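Local atomic coordinates of ParM protein (Staphylococcus aureus, PDB entry 3JS6), a protein that probably forms actin-like filaments that move copies of the pSK41 plasmid apart, so that both daughter cells inherit it. Residues V63-N68 with T74-D79; K135-S140 with V157-Q162; G165-L170 with G184-L189; F212-G217 with M278-I283; D220-I225 with A301-D306. One frame throughout, in Å; residues are numbered along the deposited sequence.

Contact 1: V63-N68 with T74-D79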
# COMPACT_ATOMS: atom_id res chain seq x y z
N VAL A 63 -0.94 25.55 -3.71
CA VAL A 63 -0.30 25.00 -2.53
C VAL A 63 -1.10 23.75 -2.20
O VAL A 63 -2.23 23.84 -1.71
CB VAL A 63 -0.34 26.00 -1.37
CG1 VAL A 63 0.37 25.43 -0.15
CG2 VAL A 63 0.32 27.29 -1.80
N LEU A 64 -0.54 22.58 -2.50
CA LEU A 64 -1.22 21.31 -2.26
C LEU A 64 -1.21 20.97 -0.76
O LEU A 64 -0.27 21.31 -0.06
CB LEU A 64 -0.55 20.20 -3.07
CG LEU A 64 -0.64 20.27 -4.61
CD1 LEU A 64 0.27 19.18 -5.24
CD2 LEU A 64 -2.07 20.05 -5.03
N LEU A 65 -2.25 20.27 -0.29
CA LEU A 65 -2.36 19.87 1.12
C LEU A 65 -2.46 18.36 1.19
O LEU A 65 -3.32 17.74 0.54
CB LEU A 65 -3.61 20.51 1.75
CG LEU A 65 -3.47 22.02 1.89
CD1 LEU A 65 -4.80 22.63 2.31
CD2 LEU A 65 -2.35 22.31 2.93
N PHE A 66 -1.60 17.76 2.00
CA PHE A 66 -1.55 16.30 2.12
C PHE A 66 -1.11 15.89 3.52
O PHE A 66 -0.15 16.43 4.06
CB PHE A 66 -0.55 15.76 1.08
CG PHE A 66 -0.44 14.27 1.03
CD1 PHE A 66 -1.55 13.47 0.79
CD2 PHE A 66 0.80 13.65 1.20
CE1 PHE A 66 -1.43 12.07 0.72
CE2 PHE A 66 0.93 12.26 1.14
CZ PHE A 66 -0.20 11.47 0.90
N GLY A 67 -1.83 14.93 4.10
CA GLY A 67 -1.50 14.47 5.44
C GLY A 67 -2.71 13.88 6.16
O GLY A 67 -3.86 14.06 5.74
N ASN A 68 -2.45 13.17 7.25
CA ASN A 68 -3.51 12.55 8.04
C ASN A 68 -4.55 13.53 8.56
O ASN A 68 -5.72 13.17 8.71
CB ASN A 68 -2.89 11.80 9.22
CG ASN A 68 -2.25 10.51 8.79
OD1 ASN A 68 -2.92 9.66 8.23
ND2 ASN A 68 -0.95 10.36 9.06
N THR A 74 -8.61 22.02 6.14
CA THR A 74 -9.23 22.54 4.94
C THR A 74 -10.54 21.82 4.66
O THR A 74 -10.83 20.77 5.24
CB THR A 74 -8.27 22.38 3.73
OG1 THR A 74 -8.84 22.97 2.55
CG2 THR A 74 -8.02 20.89 3.46
N ASN A 75 -11.30 22.36 3.74
CA ASN A 75 -12.53 21.76 3.38
C ASN A 75 -12.35 21.26 1.95
O ASN A 75 -13.21 20.58 1.41
CB ASN A 75 -13.68 22.77 3.51
CG ASN A 75 -14.05 23.01 4.95
OD1 ASN A 75 -14.53 22.11 5.63
ND2 ASN A 75 -13.80 24.23 5.43
N THR A 76 -11.14 21.58 1.33
CA THR A 76 -10.83 21.17 -0.09
C THR A 76 -10.46 19.69 -0.25
O THR A 76 -10.30 19.24 -1.38
CB THR A 76 -9.68 22.03 -0.69
OG1 THR A 76 -8.49 21.84 0.09
CG2 THR A 76 -10.06 23.49 -0.70
N GLY A 77 -10.34 18.94 0.82
CA GLY A 77 -9.98 17.53 0.76
C GLY A 77 -10.88 16.72 -0.17
O GLY A 77 -12.11 16.81 -0.09
N LYS A 78 -10.24 15.93 -1.04
CA LYS A 78 -10.98 15.08 -1.96
C LYS A 78 -10.22 13.78 -2.19
O LYS A 78 -8.99 13.77 -2.14
CB LYS A 78 -11.18 15.83 -3.27
CG LYS A 78 -11.79 14.97 -4.35
CD LYS A 78 -11.80 15.68 -5.70
CE LYS A 78 -12.75 16.87 -5.71
NZ LYS A 78 -12.86 17.48 -7.07
N ASP A 79 -10.92 12.68 -2.42
CA ASP A 79 -10.24 11.41 -2.68
C ASP A 79 -9.55 11.51 -4.04
O ASP A 79 -10.07 12.15 -4.94
CB ASP A 79 -11.26 10.26 -2.69
CG ASP A 79 -11.78 9.92 -1.30
OD1 ASP A 79 -12.86 9.31 -1.20
OD2 ASP A 79 -11.11 10.24 -0.31
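L65 and T74 reach toward each other tip to tip, and nearly everything tight in this contact happens at one methyl group. CD1 of L65 rests 3.8 Å from CB of T74 and equally near its CG2, so the leucine methyl lies against the carbon side of the threonine. In L65, chi1 of -69° directs CG, and chi2 of 171° then carries CD1 across the gap to the turn. T74 suits its place because one branch is a methyl that can be buried while the other is a hydroxyl that can face its own turn: OG1 of T74 lies 2.7 Å from OG1 of T76. T76 OG1 is also bound to the backbone N of R33, which ties the turn to the adjoining strand.

Strand 64-66 belongs to the large mixed sheet of the actin-like N-terminal domain, bonded between strands 23-33 and 52-56. Alternation along it divides the labour: L64 and F66 pack on helix 90-104, whereas L65 lies on the other face, where the chain returns after the short helix 70-73.

Away from the L65 methyl the packing thins quickly. T76 comes no nearer than 4.4 Å, from its OG1 to L65 CD1. Even the nearest CA atoms, those of L65 and G77, are 8.0 Å apart, so the backbones themselves do not touch. Beyond them N75, K78 and D79 are exposed, polar side chains suited to solvent; N75 is hydrogen-bonded to K42, and D79 forms a salt bridge to R30.

Contact 2: K135-S140 with V157-Q162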
# COMPACT_ATOMS: atom_id res chain seq x y z
N LYS A 135 6.74 6.97 -16.21
CA LYS A 135 7.03 8.33 -16.68
C LYS A 135 6.69 9.38 -15.61
O LYS A 135 7.32 10.43 -15.52
CB LYS A 135 6.25 8.63 -17.97
CG LYS A 135 7.03 8.37 -19.24
CD LYS A 135 6.25 8.83 -20.47
CE LYS A 135 5.84 10.30 -20.35
NZ LYS A 135 5.03 10.80 -21.51
N LEU A 136 5.68 9.10 -14.80
CA LEU A 136 5.34 10.04 -13.75
C LEU A 136 6.47 10.03 -12.70
O LEU A 136 6.89 11.07 -12.22
CB LEU A 136 4.04 9.62 -13.07
CG LEU A 136 2.69 9.80 -13.78
CD1 LEU A 136 1.57 9.14 -12.94
CD2 LEU A 136 2.40 11.29 -13.97
N LEU A 137 6.97 8.84 -12.39
CA LEU A 137 7.99 8.64 -11.37
C LEU A 137 9.41 9.06 -11.74
O LEU A 137 10.11 9.70 -10.96
CB LEU A 137 8.01 7.17 -10.97
CG LEU A 137 6.69 6.66 -10.40
CD1 LEU A 137 6.77 5.13 -10.20
CD2 LEU A 137 6.38 7.38 -9.09
N ASN A 138 9.82 8.69 -12.94
CA ASN A 138 11.17 8.97 -13.38
C ASN A 138 11.43 10.36 -13.93
O ASN A 138 11.49 10.54 -15.15
CB ASN A 138 11.60 7.94 -14.41
CG ASN A 138 13.07 7.67 -14.35
OD1 ASN A 138 13.85 8.57 -14.06
ND2 ASN A 138 13.46 6.43 -14.62
N LYS A 139 11.61 11.32 -13.03
CA LYS A 139 11.91 12.70 -13.40
C LYS A 139 12.39 13.50 -12.20
O LYS A 139 12.14 13.13 -11.05
CB LYS A 139 10.70 13.39 -14.02
CG LYS A 139 9.54 13.63 -13.08
CD LYS A 139 8.36 14.26 -13.84
CE LYS A 139 7.10 14.27 -12.98
NZ LYS A 139 5.94 14.80 -13.72
N SER A 140 13.09 14.58 -12.48
CA SER A 140 13.59 15.45 -11.43
C SER A 140 12.51 16.44 -11.10
O SER A 140 11.65 16.70 -11.93
CB SER A 140 14.83 16.23 -11.92
OG SER A 140 15.98 15.41 -11.86
N VAL A 157 13.95 3.63 -11.41
CA VAL A 157 12.59 3.25 -10.97
C VAL A 157 12.39 1.75 -11.16
O VAL A 157 12.76 1.19 -12.18
CB VAL A 157 11.50 4.00 -11.79
CG1 VAL A 157 10.11 3.52 -11.37
CG2 VAL A 157 11.63 5.50 -11.55
N LYS A 158 11.81 1.10 -10.17
CA LYS A 158 11.56 -0.32 -10.28
C LYS A 158 10.13 -0.57 -9.87
O LYS A 158 9.74 -0.25 -8.75
CB LYS A 158 12.51 -1.10 -9.38
CG LYS A 158 12.31 -2.62 -9.38
CD LYS A 158 12.43 -3.26 -10.77
CE LYS A 158 12.48 -4.78 -10.67
NZ LYS A 158 12.46 -5.43 -12.00
N ILE A 159 9.34 -1.14 -10.79
CA ILE A 159 7.94 -1.42 -10.53
C ILE A 159 7.59 -2.90 -10.63
O ILE A 159 7.92 -3.55 -11.62
CB ILE A 159 7.04 -0.69 -11.54
CG1 ILE A 159 7.26 0.82 -11.47
CG2 ILE A 159 5.60 -1.06 -11.28
CD1 ILE A 159 6.82 1.53 -12.71
N VAL A 160 6.93 -3.46 -9.61
CA VAL A 160 6.52 -4.85 -9.72
C VAL A 160 5.03 -4.99 -9.45
O VAL A 160 4.35 -4.00 -9.15
CB VAL A 160 7.29 -5.75 -8.73
CG1 VAL A 160 8.78 -5.70 -9.06
CG2 VAL A 160 7.02 -5.34 -7.30
N ALA A 161 4.51 -6.21 -9.57
CA ALA A 161 3.09 -6.46 -9.26
C ALA A 161 2.94 -6.33 -7.74
O ALA A 161 3.80 -6.80 -6.99
CB ALA A 161 2.69 -7.87 -9.71
N GLN A 162 1.87 -5.71 -7.27
CA GLN A 162 1.70 -5.48 -5.83
C GLN A 162 1.88 -6.67 -4.89
O GLN A 162 2.53 -6.53 -3.84
CB GLN A 162 0.35 -4.83 -5.56
CG GLN A 162 0.01 -3.77 -6.55
CD GLN A 162 -1.11 -2.88 -6.08
OE1 GLN A 162 -2.13 -3.36 -5.56
NE2 GLN A 162 -0.94 -1.58 -6.25
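Where helix 128-137 runs out, the chain passes close beside strand 148-161, bringing the CA of N138 within 6.4 Å of the CA of V157. This is helix-on-sheet packing in the actin-like N-terminal domain: the strand turns one face to the helix end and lays K158 and V160 against helix 325-342 on its other side. An inverse gamma turn centred on N138, with a weak bond from K139 N to L137 O, breaks the helix and directs the chain toward strand 141-145.

L137 is the buried apolar anchor. It meets V157 at about a right angle, its CB 4.0 Å from V157 CG2 and its CD1 3.9 Å from V157 CG1. The same CD1 looks along the strand to I159, whose CD1 is a looser 4.4 Å away. Leucine fits here because its long branched end also reaches T118 and V96, joining the strand to its neighbour and to helix 90-104.

V157 serves both partners with its two methyls. Its chi1 of 177° points CG1 at the L137 tip and sets CG2 beside the backbone N, against N138 and the L137 CB. At the partly exposed border, N138 and V157 slide past each other. A polar asparagine suits this spot, since its amide can cover a methyl with its flank: ND2 of N138 sits 3.7 Å from V157 CG2 and makes a weak hydrogen bond to E134 OE1.

Contact 3: G165-L170 with G184-L189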
# COMPACT_ATOMS: atom_id res chain seq x y z
N GLY A 165 5.45 -7.42 -3.63
CA GLY A 165 6.08 -6.69 -2.55
C GLY A 165 5.89 -7.46 -1.27
O GLY A 165 6.80 -7.61 -0.46
N THR A 166 4.67 -7.96 -1.08
CA THR A 166 4.32 -8.74 0.09
C THR A 166 5.16 -10.02 0.16
O THR A 166 5.74 -10.32 1.19
CB THR A 166 2.81 -9.06 0.06
OG1 THR A 166 2.07 -7.83 0.14
CG2 THR A 166 2.41 -9.95 1.22
N LEU A 167 5.21 -10.78 -0.93
CA LEU A 167 6.02 -12.00 -0.93
C LEU A 167 7.49 -11.72 -0.58
O LEU A 167 8.12 -12.47 0.18
CB LEU A 167 5.95 -12.66 -2.31
CG LEU A 167 4.68 -13.48 -2.53
CD1 LEU A 167 4.57 -13.91 -3.98
CD2 LEU A 167 4.70 -14.67 -1.61
N LEU A 168 8.03 -10.65 -1.15
CA LEU A 168 9.42 -10.25 -0.94
C LEU A 168 9.73 -9.81 0.49
O LEU A 168 10.86 -9.96 0.96
CB LEU A 168 9.79 -9.14 -1.92
CG LEU A 168 9.87 -9.59 -3.38
CD1 LEU A 168 10.16 -8.36 -4.27
CD2 LEU A 168 10.94 -10.66 -3.56
N ASP A 169 8.73 -9.26 1.17
CA ASP A 169 8.87 -8.83 2.56
C ASP A 169 9.26 -10.06 3.36
O ASP A 169 10.13 -10.00 4.23
CB ASP A 169 7.51 -8.27 3.05
CG ASP A 169 7.48 -7.89 4.54
OD1 ASP A 169 8.47 -7.36 5.10
OD2 ASP A 169 6.40 -8.08 5.17
N LEU A 170 8.63 -11.20 3.05
CA LEU A 170 8.86 -12.44 3.78
C LEU A 170 9.71 -13.50 3.08
O LEU A 170 9.81 -14.62 3.56
CB LEU A 170 7.52 -13.06 4.14
CG LEU A 170 6.59 -12.10 4.91
CD1 LEU A 170 5.27 -12.77 5.19
CD2 LEU A 170 7.27 -11.67 6.20
N GLY A 184 9.20 -22.71 -5.30
CA GLY A 184 8.09 -23.09 -4.46
C GLY A 184 6.78 -22.52 -4.93
O GLY A 184 6.74 -21.77 -5.90
N LYS A 185 5.71 -22.88 -4.24
CA LYS A 185 4.37 -22.40 -4.56
C LYS A 185 3.90 -21.61 -3.35
O LYS A 185 3.90 -22.12 -2.22
CB LYS A 185 3.44 -23.58 -4.84
CG LYS A 185 2.07 -23.19 -5.32
CD LYS A 185 1.38 -24.40 -5.93
CE LYS A 185 -0.07 -24.12 -6.25
NZ LYS A 185 -0.66 -25.22 -7.05
N TYR A 186 3.52 -20.36 -3.58
CA TYR A 186 3.10 -19.49 -2.49
C TYR A 186 1.87 -18.74 -2.88
O TYR A 186 1.69 -18.41 -4.05
CB TYR A 186 4.18 -18.45 -2.17
CG TYR A 186 5.46 -19.04 -1.66
CD1 TYR A 186 6.30 -19.74 -2.51
CD2 TYR A 186 5.80 -18.94 -0.31
CE1 TYR A 186 7.47 -20.34 -2.02
CE2 TYR A 186 6.96 -19.53 0.19
CZ TYR A 186 7.79 -20.22 -0.67
OH TYR A 186 8.93 -20.81 -0.21
N SER A 187 1.04 -18.42 -1.89
CA SER A 187 -0.14 -17.65 -2.20
C SER A 187 -0.21 -16.49 -1.24
O SER A 187 0.24 -16.57 -0.10
CB SER A 187 -1.40 -18.51 -2.08
OG SER A 187 -1.44 -19.50 -3.09
N VAL A 188 -0.72 -15.39 -1.75
CA VAL A 188 -0.90 -14.20 -0.94
C VAL A 188 -2.40 -14.08 -0.79
O VAL A 188 -3.11 -13.94 -1.79
CB VAL A 188 -0.38 -12.94 -1.63
CG1 VAL A 188 -0.69 -11.69 -0.75
CG2 VAL A 188 1.12 -13.07 -1.89
N LEU A 189 -2.88 -14.17 0.46
CA LEU A 189 -4.29 -14.09 0.81
C LEU A 189 -4.52 -12.71 1.45
O LEU A 189 -4.21 -12.48 2.62
CB LEU A 189 -4.63 -15.24 1.81
CG LEU A 189 -5.98 -15.16 2.53
CD1 LEU A 189 -7.10 -15.12 1.51
CD2 LEU A 189 -6.15 -16.37 3.47
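L167 on helix 162-169 reaches across to V188 and Y186 of strand 185-191, and its side chain can be followed outward. CB leaves the helix off to one side of the strand; CG, set beside the backbone N (chi1 -80°), then turns the chain inward and settles 3.6 Å from V188 CG2. From this branch point CD1 stays 4.1 Å from the same valine methyl, while CD2 drops between the two strand residues, 3.9 Å from V188 CG2 and 3.9 Å from Y186 CB. Y186 thus offers its aliphatic base, and its ring goes on to an edge-to-face pairing with F181. One helix position earlier, T166 CG2 touches V188 CG1 at 4.1 Å, so the forked valine is gripped by both.

Helix residues 165-169 cross strand residues 185-189 at 117°, with axes 9.3 Å apart. The helix follows directly on strand 148-161, consistent with the helix that links the two domains in actin-like proteins, and it also packs on I295 of strand 293-297. All four touching residues are buried and they meet through carbon alone, which implies that this part of the helix is probably held against the strand by shape and exclusion of water.

Contact 4: F212-G217 with M278-I283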
# COMPACT_ATOMS: atom_id res chain seq x y z
N PHE A 212 -7.51 -15.63 -7.67
CA PHE A 212 -8.92 -15.25 -7.77
C PHE A 212 -9.28 -14.16 -6.78
O PHE A 212 -8.47 -13.78 -5.92
CB PHE A 212 -9.83 -16.47 -7.54
CG PHE A 212 -9.63 -17.16 -6.22
CD1 PHE A 212 -8.58 -18.07 -6.05
CD2 PHE A 212 -10.49 -16.91 -5.15
CE1 PHE A 212 -8.39 -18.72 -4.83
CE2 PHE A 212 -10.31 -17.55 -3.92
CZ PHE A 212 -9.25 -18.46 -3.76
N VAL A 213 -10.50 -13.66 -6.92
CA VAL A 213 -11.00 -12.61 -6.04
C VAL A 213 -12.42 -12.92 -5.54
O VAL A 213 -13.26 -13.36 -6.30
CB VAL A 213 -11.05 -11.26 -6.76
CG1 VAL A 213 -11.56 -10.19 -5.79
CG2 VAL A 213 -9.67 -10.90 -7.28
N ILE A 214 -12.64 -12.70 -4.25
CA ILE A 214 -13.95 -12.91 -3.63
C ILE A 214 -14.43 -11.47 -3.44
O ILE A 214 -13.69 -10.63 -2.91
CB ILE A 214 -13.83 -13.61 -2.25
CG1 ILE A 214 -13.13 -14.96 -2.41
CG2 ILE A 214 -15.20 -13.81 -1.63
CD1 ILE A 214 -13.68 -15.82 -3.51
N ASN A 215 -15.64 -11.17 -3.90
CA ASN A 215 -16.14 -9.80 -3.79
C ASN A 215 -16.80 -9.50 -2.45
O ASN A 215 -17.90 -8.94 -2.40
CB ASN A 215 -17.12 -9.51 -4.94
CG ASN A 215 -17.32 -8.02 -5.15
OD1 ASN A 215 -16.36 -7.25 -5.16
ND2 ASN A 215 -18.58 -7.62 -5.36
N LYS A 216 -16.11 -9.87 -1.38
CA LYS A 216 -16.58 -9.64 -0.02
C LYS A 216 -15.34 -9.25 0.79
O LYS A 216 -14.30 -9.88 0.64
CB LYS A 216 -17.20 -10.92 0.56
CG LYS A 216 -18.42 -11.42 -0.23
CD LYS A 216 -18.56 -12.95 -0.18
CE LYS A 216 -18.78 -13.46 1.24
NZ LYS A 216 -19.02 -14.93 1.26
N GLY A 217 -15.46 -8.23 1.62
CA GLY A 217 -14.32 -7.79 2.41
C GLY A 217 -14.66 -7.58 3.87
O GLY A 217 -15.68 -8.08 4.36
N MSE A 278 -11.08 -21.14 2.20
CA MSE A 278 -10.30 -22.36 2.03
C MSE A 278 -10.93 -23.33 1.05
O MSE A 278 -10.22 -24.06 0.37
CB MSE A 278 -10.05 -23.03 3.38
CG MSE A 278 -8.97 -22.31 4.22
SE MSE A 278 -7.84 -21.06 3.21
CE MSE A 278 -8.57 -19.41 3.88
N SER A 279 -12.26 -23.33 0.96
CA SER A 279 -12.92 -24.21 -0.00
C SER A 279 -12.52 -23.76 -1.41
O SER A 279 -12.21 -24.58 -2.27
CB SER A 279 -14.44 -24.16 0.14
OG SER A 279 -14.84 -24.63 1.41
N ASN A 280 -12.51 -22.46 -1.64
CA ASN A 280 -12.13 -21.96 -2.96
C ASN A 280 -10.68 -22.30 -3.27
O ASN A 280 -10.33 -22.63 -4.41
CB ASN A 280 -12.36 -20.46 -3.06
CG ASN A 280 -13.83 -20.11 -3.14
OD1 ASN A 280 -14.66 -20.98 -3.35
ND2 ASN A 280 -14.15 -18.84 -2.99
N PHE A 281 -9.85 -22.24 -2.24
CA PHE A 281 -8.44 -22.55 -2.37
C PHE A 281 -8.28 -23.98 -2.87
O PHE A 281 -7.55 -24.25 -3.83
CB PHE A 281 -7.75 -22.44 -1.01
CG PHE A 281 -6.60 -21.50 -1.00
CD1 PHE A 281 -6.78 -20.17 -0.68
CD2 PHE A 281 -5.33 -21.95 -1.35
CE1 PHE A 281 -5.70 -19.28 -0.71
CE2 PHE A 281 -4.26 -21.08 -1.39
CZ PHE A 281 -4.44 -19.75 -1.07
N GLU A 282 -8.96 -24.90 -2.21
CA GLU A 282 -8.84 -26.28 -2.61
C GLU A 282 -9.34 -26.53 -4.03
O GLU A 282 -8.81 -27.38 -4.73
CB GLU A 282 -9.58 -27.18 -1.62
CG GLU A 282 -9.04 -28.59 -1.60
CD GLU A 282 -9.22 -29.26 -0.26
OE1 GLU A 282 -10.39 -29.50 0.12
OE2 GLU A 282 -8.20 -29.53 0.41
N ILE A 283 -10.36 -25.78 -4.45
CA ILE A 283 -10.92 -25.94 -5.80
C ILE A 283 -9.96 -25.41 -6.86
O ILE A 283 -9.67 -26.10 -7.83
CB ILE A 283 -12.25 -25.16 -5.96
CG1 ILE A 283 -13.35 -25.80 -5.10
CG2 ILE A 283 -12.69 -25.15 -7.42
CD1 ILE A 283 -14.60 -24.99 -5.04
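Helix 263-284 covers one face of the C-terminal sheet, and here its residues 278-283 run nearly antiparallel to residues 212-214 of strand 205-214, an outermost strand of the sheet (159° between the axes, 10.7 Å apart). F212 does most of the bridging. Its CG sits between the backbone N and the carbonyl carbon (chi1 58°), which swings the ring over to the helix. There CE2 lies 3.7 Å from N280 CB, and CZ reaches on to F281, 4.3 Å from its CD1. Ring and N280 amide stand almost perpendicular, their planes 82° apart.

A large flat ring suits this partly exposed edge because it spans the gap to two helix residues at once. N280 has a carbon base to lay on the ring and a polar end for the partly exposed side, where its amide approaches I214; the modelled 3.1 Å between ND2 of N280 and CD1 of I214 is doubtful. CD1 of I214 also meets the edge of the F212 ring.

Around this patch, F281 turns inward onto I198 of strand 196-202, M278, a selenomethionine here, packs on L308 and Y311 of helix 301-311, and K216 is joined to E276 by a salt bridge.

Contact 5: D220-I225 with A301-D306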
# COMPACT_ATOMS: atom_id res chain seq x y z
N ASP A 220 -18.08 -5.96 4.53
CA ASP A 220 -19.15 -6.95 4.48
C ASP A 220 -19.16 -7.80 5.76
O ASP A 220 -20.23 -8.18 6.25
CB ASP A 220 -18.96 -7.89 3.28
CG ASP A 220 -19.14 -7.19 1.97
OD1 ASP A 220 -20.31 -6.94 1.58
OD2 ASP A 220 -18.11 -6.87 1.32
N PHE A 221 -17.98 -8.11 6.27
CA PHE A 221 -17.86 -8.91 7.49
C PHE A 221 -18.57 -8.22 8.66
O PHE A 221 -19.52 -8.75 9.23
CB PHE A 221 -16.38 -9.11 7.84
CG PHE A 221 -16.15 -10.05 9.01
CD1 PHE A 221 -16.56 -11.38 8.95
CD2 PHE A 221 -15.47 -9.61 10.14
CE1 PHE A 221 -16.31 -12.25 10.00
CE2 PHE A 221 -15.21 -10.47 11.21
CZ PHE A 221 -15.63 -11.80 11.13
N TYR A 222 -18.08 -7.03 8.99
CA TYR A 222 -18.61 -6.24 10.09
C TYR A 222 -20.08 -5.89 9.90
O TYR A 222 -20.82 -5.75 10.88
CB TYR A 222 -17.79 -4.95 10.25
CG TYR A 222 -16.38 -5.15 10.78
CD1 TYR A 222 -15.28 -5.14 9.93
CD2 TYR A 222 -16.15 -5.34 12.15
CE1 TYR A 222 -13.98 -5.31 10.42
CE2 TYR A 222 -14.85 -5.51 12.65
CZ TYR A 222 -13.77 -5.49 11.78
OH TYR A 222 -12.49 -5.64 12.26
N LYS A 223 -20.50 -5.76 8.65
CA LYS A 223 -21.90 -5.45 8.35
C LYS A 223 -22.77 -6.66 8.63
O LYS A 223 -23.83 -6.55 9.24
CB LYS A 223 -22.05 -5.03 6.89
CG LYS A 223 -22.18 -3.52 6.69
CD LYS A 223 -23.65 -3.08 6.61
CE LYS A 223 -24.47 -3.46 7.85
NZ LYS A 223 -24.03 -2.77 9.11
N ARG A 224 -22.31 -7.82 8.17
CA ARG A 224 -23.05 -9.06 8.36
C ARG A 224 -23.15 -9.36 9.86
O ARG A 224 -24.10 -9.99 10.32
CB ARG A 224 -22.35 -10.20 7.62
CG ARG A 224 -23.19 -11.46 7.47
CD ARG A 224 -22.34 -12.61 6.93
NE ARG A 224 -21.86 -12.35 5.57
CZ ARG A 224 -22.55 -12.61 4.47
NH1 ARG A 224 -23.77 -13.14 4.55
NH2 ARG A 224 -22.03 -12.33 3.28
N ILE A 225 -22.17 -8.90 10.64
CA ILE A 225 -22.18 -9.13 12.08
C ILE A 225 -23.14 -8.14 12.75
O ILE A 225 -24.00 -8.55 13.53
CB ILE A 225 -20.76 -8.98 12.70
CG1 ILE A 225 -19.93 -10.23 12.38
CG2 ILE A 225 -20.84 -8.77 14.21
CD1 ILE A 225 -18.49 -10.13 12.83
N ALA A 301 -6.16 -9.17 7.93
CA ALA A 301 -5.23 -10.20 8.37
C ALA A 301 -5.24 -10.41 9.88
O ALA A 301 -5.32 -11.54 10.34
CB ALA A 301 -3.80 -9.88 7.91
N ASN A 302 -5.12 -9.34 10.64
CA ASN A 302 -5.12 -9.44 12.09
C ASN A 302 -6.37 -10.09 12.66
O ASN A 302 -6.33 -10.78 13.69
CB ASN A 302 -4.96 -8.07 12.73
CG ASN A 302 -3.52 -7.65 12.86
OD1 ASN A 302 -2.71 -8.36 13.47
ND2 ASN A 302 -3.18 -6.50 12.29
N ILE A 303 -7.49 -9.88 11.98
CA ILE A 303 -8.76 -10.41 12.44
C ILE A 303 -8.87 -11.91 12.23
O ILE A 303 -9.35 -12.63 13.11
CB ILE A 303 -9.93 -9.71 11.72
CG1 ILE A 303 -9.75 -8.19 11.80
CG2 ILE A 303 -11.26 -10.12 12.33
CD1 ILE A 303 -10.62 -7.42 10.84
N HIS A 304 -8.41 -12.40 11.08
CA HIS A 304 -8.55 -13.82 10.76
C HIS A 304 -7.36 -14.76 10.88
O HIS A 304 -7.54 -15.97 10.84
CB HIS A 304 -9.13 -13.97 9.35
CG HIS A 304 -10.24 -13.02 9.05
ND1 HIS A 304 -11.35 -12.88 9.86
CD2 HIS A 304 -10.43 -12.18 8.00
CE1 HIS A 304 -12.17 -12.00 9.32
NE2 HIS A 304 -11.64 -11.56 8.19
N PHE A 305 -6.15 -14.22 11.01
CA PHE A 305 -4.95 -15.07 11.08
C PHE A 305 -5.03 -16.19 12.13
O PHE A 305 -4.67 -17.34 11.87
CB PHE A 305 -3.70 -14.19 11.30
CG PHE A 305 -2.42 -14.97 11.33
CD1 PHE A 305 -1.70 -15.09 12.53
CD2 PHE A 305 -1.97 -15.64 10.20
CE1 PHE A 305 -0.55 -15.88 12.60
CE2 PHE A 305 -0.82 -16.43 10.26
CZ PHE A 305 -0.11 -16.56 11.47
N ASP A 306 -5.53 -15.86 13.32
CA ASP A 306 -5.65 -16.86 14.36
C ASP A 306 -6.48 -18.07 13.96
O ASP A 306 -6.02 -19.20 14.04
CB ASP A 306 -6.22 -16.25 15.64
CG ASP A 306 -5.29 -15.23 16.24
OD1 ASP A 306 -4.06 -15.50 16.26
OD2 ASP A 306 -5.77 -14.16 16.69
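Two helices of the C-terminal, MreB-like part meet here through their side chains; the axes of 220-225 and 301-306 are 13.3 Å apart and inclined at 73°, a spacing bridged here by large side chains. F221 and H304 form a T-shaped (edge-to-face) pair: the imidazole points its CE1 at one face of the phenyl ring, 3.9 Å from F221 CE2. The planes are at 90° and the centroids 5.1 Å apart. CG of F221 lies anti to its backbone N (chi1 -174°), which carries the ring out toward helix 301-311. On the opposite face I225 CD1 sits 3.6 Å above the plane, so the phenyl has a partner over each face, both offset toward its rim.

Helix 301-311 follows strand 293-297 and a glycine-rich turn, consistent with the adenosine motif of actin-like ATPases. H304 extends the aromatic chain to F191 by a second edge-to-face pairing, and F221 makes another with F266 of helix 263-284. Histidine is apt at this buried place because its compact flat ring can direct an edge at F221 while pairing with F191.

Beta branching suits I303: CG2 lies 4.1 Å from F221 CE2, while the other branch brings CD1 to 3.8 Å from Y222 CZ. The modelled 2.9 Å from that CD1 to Y222 OH is doubtful. Y222, long and flat enough to reach the far helix, is buried further by P240 and I243.

In the fold
Contacts 1 and 2 belong to the large N-terminal sheet, their centres 24 Å apart, whereas contacts 4 and 5 lie in the C-terminal part. Contact 3 joins the two regions: its helix 162-169 follows on the strand of contact 2, and its strand 185-191 shares a sheet with contact 4. Contacts 3 and 4, centres 17 Å apart, meet through S187 on F281 and L189 on M278. Contacts 4 and 5, centres 15 Å apart, are linked by strand 205-214 running on into helix 218-228, and they touch, K216 packing on R224. Contact 1 is remote from contacts 3, 4 and 5, its centre 37 Å from that of contact 4. No nucleotide is bound in this apo structure.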